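Type-iv like competence pilin ttha1218 (Thermus thermophilus, PDB 5G25) probably forms part of the pilus-related machinery that takes up DNA during natural transformation. Local coordinates at residues N18-L23 / K80-V85. Sequence-based numbering, arbitrary orientation.
Sequences NFMERL and KRLETV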
loop_
_atom_site.group_PDB
_atom_site.type_symbol
_atom_site.label_atom_id
_atom_site.label_comp_id
_atom_site.label_asym_id
_atom_site.label_seq_id
_atom_site.Cartn_x
_atom_site.Cartn_y
_atom_site.Cartn_z
ATOM N N ASN A 18 9.657 -0.965 -6.396
ATOM C CA ASN A 18 10.575 -1.381 -5.337
ATOM C C ASN A 18 10.041 -1.048 -3.973
ATOM O O ASN A 18 10.129 -1.824 -3.050
ATOM C CB ASN A 18 11.933 -0.706 -5.498
ATOM C CG ASN A 18 12.761 -1.338 -6.596
ATOM O OD1 ASN A 18 12.674 -2.540 -6.848
ATOM N ND2 ASN A 18 13.560 -0.528 -7.264
ATOM N N PHE A 19 9.490 0.141 -3.851
ATOM C CA PHE A 19 8.958 0.567 -2.587
ATOM C C PHE A 19 7.738 -0.238 -2.241
ATOM O O PHE A 19 7.540 -0.613 -1.086
ATOM C CB PHE A 19 8.616 2.056 -2.606
ATOM C CG PHE A 19 8.266 2.578 -1.265
ATOM C CD1 PHE A 19 9.255 2.733 -0.297
ATOM C CD2 PHE A 19 6.965 2.843 -0.936
ATOM C CE1 PHE A 19 8.925 3.178 0.965
ATOM C CE2 PHE A 19 6.628 3.295 0.325
ATOM C CZ PHE A 19 7.604 3.467 1.273
ATOM N N MET A 20 6.905 -0.510 -3.236
ATOM C CA MET A 20 5.727 -1.329 -3.003
ATOM C C MET A 20 6.095 -2.739 -2.526
ATOM O O MET A 20 5.420 -3.315 -1.659
ATOM C CB MET A 20 4.888 -1.416 -4.262
ATOM C CG MET A 20 3.539 -2.068 -4.021
ATOM S SD MET A 20 2.440 -1.117 -2.930
ATOM C CE MET A 20 1.817 0.154 -4.024
ATOM N N GLU A 21 7.160 -3.288 -3.089
ATOM C CA GLU A 21 7.625 -4.625 -2.707
ATOM C C GLU A 21 8.145 -4.538 -1.285
ATOM O O GLU A 21 7.929 -5.423 -0.482
ATOM C CB GLU A 21 8.710 -5.093 -3.677
ATOM C CG GLU A 21 9.374 -6.432 -3.362
ATOM C CD GLU A 21 8.427 -7.620 -3.497
ATOM O OE1 GLU A 21 7.513 -7.591 -4.368
ATOM O OE2 GLU A 21 8.602 -8.588 -2.719
ATOM N N ARG A 22 8.808 -3.436 -0.958
ATOM C CA ARG A 22 9.256 -3.234 0.411
ATOM C C ARG A 22 8.093 -3.231 1.415
ATOM O O ARG A 22 8.216 -3.758 2.529
ATOM C CB ARG A 22 10.042 -1.935 0.497
ATOM C CG ARG A 22 10.438 -1.568 1.914
ATOM C CD ARG A 22 11.368 -2.596 2.516
ATOM N NE ARG A 22 11.779 -2.201 3.862
ATOM C CZ ARG A 22 11.015 -2.295 4.946
ATOM N NH1 ARG A 22 9.801 -2.804 4.860
ATOM N NH2 ARG A 22 11.468 -1.875 6.136
ATOM N N LEU A 23 6.964 -2.639 1.034
ATOM C CA LEU A 23 5.768 -2.664 1.895
ATOM C C LEU A 23 5.156 -4.044 1.993
ATOM O O LEU A 23 4.677 -4.451 3.059
ATOM C CB LEU A 23 4.697 -1.698 1.407
ATOM C CG LEU A 23 5.064 -0.214 1.443
ATOM C CD1 LEU A 23 3.984 0.605 0.758
ATOM C CD2 LEU A 23 5.255 0.238 2.884
ATOM N N LYS A 80 1.890 9.418 -12.178
ATOM C CA LYS A 80 2.038 7.950 -12.157
ATOM C C LYS A 80 1.336 7.366 -10.942
ATOM O O LYS A 80 1.335 7.926 -9.847
ATOM C CB LYS A 80 3.513 7.524 -12.164
ATOM C CG LYS A 80 4.253 7.888 -13.440
ATOM C CD LYS A 80 3.768 7.060 -14.623
ATOM C CE LYS A 80 4.632 7.304 -15.858
ATOM N NZ LYS A 80 4.124 6.599 -17.068
ATOM N N ARG A 81 0.742 6.212 -11.117
ATOM C CA ARG A 81 0.077 5.628 -9.998
ATOM C C ARG A 81 0.142 4.114 -9.972
ATOM O O ARG A 81 0.129 3.464 -11.015
ATOM C CB ARG A 81 -1.329 6.147 -10.017
ATOM C CG ARG A 81 -2.327 5.338 -9.260
ATOM C CD ARG A 81 -3.697 5.710 -9.790
ATOM N NE ARG A 81 -4.711 5.231 -8.882
ATOM C CZ ARG A 81 -5.047 3.953 -8.760
ATOM N NH1 ARG A 81 -4.455 3.009 -9.508
ATOM N NH2 ARG A 81 -5.980 3.615 -7.880
ATOM N N LEU A 82 0.234 3.570 -8.757
ATOM C CA LEU A 82 0.390 2.143 -8.538
ATOM C C LEU A 82 -0.425 1.688 -7.339
ATOM O O LEU A 82 -0.175 2.088 -6.212
ATOM C CB LEU A 82 1.871 1.770 -8.332
ATOM C CG LEU A 82 2.156 0.317 -7.868
ATOM C CD1 LEU A 82 1.528 -0.768 -8.732
ATOM C CD2 LEU A 82 3.633 0.071 -7.816
ATOM N N GLU A 83 -1.398 0.826 -7.588
ATOM C CA GLU A 83 -2.235 0.328 -6.515
ATOM C C GLU A 83 -2.108 -1.185 -6.396
ATOM O O GLU A 83 -2.032 -1.897 -7.400
ATOM C CB GLU A 83 -3.676 0.735 -6.771
ATOM C CG GLU A 83 -4.666 0.105 -5.815
ATOM C CD GLU A 83 -6.088 0.587 -6.041
ATOM O OE1 GLU A 83 -6.274 1.711 -6.570
ATOM O OE2 GLU A 83 -7.024 -0.158 -5.672
ATOM N N THR A 84 -2.048 -1.669 -5.164
ATOM C CA THR A 84 -2.060 -3.092 -4.917
ATOM C C THR A 84 -2.745 -3.378 -3.581
ATOM O O THR A 84 -3.260 -2.464 -2.926
ATOM C CB THR A 84 -0.633 -3.690 -4.985
ATOM O OG1 THR A 84 -0.708 -5.097 -5.231
ATOM C CG2 THR A 84 0.140 -3.444 -3.711
ATOM N N VAL A 85 -2.791 -4.655 -3.210
ATOM C CA VAL A 85 -3.351 -5.082 -1.933
ATOM C C VAL A 85 -2.262 -5.860 -1.237
ATOM O O VAL A 85 -1.622 -6.730 -1.840
ATOM C CB VAL A 85 -4.615 -5.948 -2.107
ATOM C CG1 VAL A 85 -5.102 -6.499 -0.768
ATOM C CG2 VAL A 85 -5.722 -5.121 -2.769
#
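The flat group in this contact is the peptide carbonyl of Leu-82, and Met-20 approaches it from above one face: Met-20 CE lies 3.5 Å from Leu-82 O, with most of that separation perpendicular to the peptide plane. The edges of the peptides belong to the sheet, where Leu-82 and Thr-84 form backbone hydrogen bonds with Leu-75 and Val-73 of strand 70-77. Beside the carbonyl, Met-20 and Leu-82 meet tip to tip, CE standing 3.9 Å from Leu-82 CG. Met-20 and Thr-84 run past each other in opposite directions, Thr-84 CG2 being 3.4 Å from Met-20 SD and 3.7 Å from Met-20 CG. The bent thioether chain accounts for these separate touches: bends at chi2 (65°) and chi3 (78°) turn CE from SD toward the Leu-82 carbonyl, while SD stays against Thr-84 CG2. Thr-84 divides its branches, giving its methyl to Met-20 and its OG1 to a hydrogen bond with Arg-24 NH2 of helix 11-24. Met-20 is buried and also touches Val-73 and Leu-75, so one side chain spans two neighbouring strands. Such apolar packing of helix 11-24 against an antiparallel sheet is characteristic of the globular domain of type IV pilins and related pseudopilins.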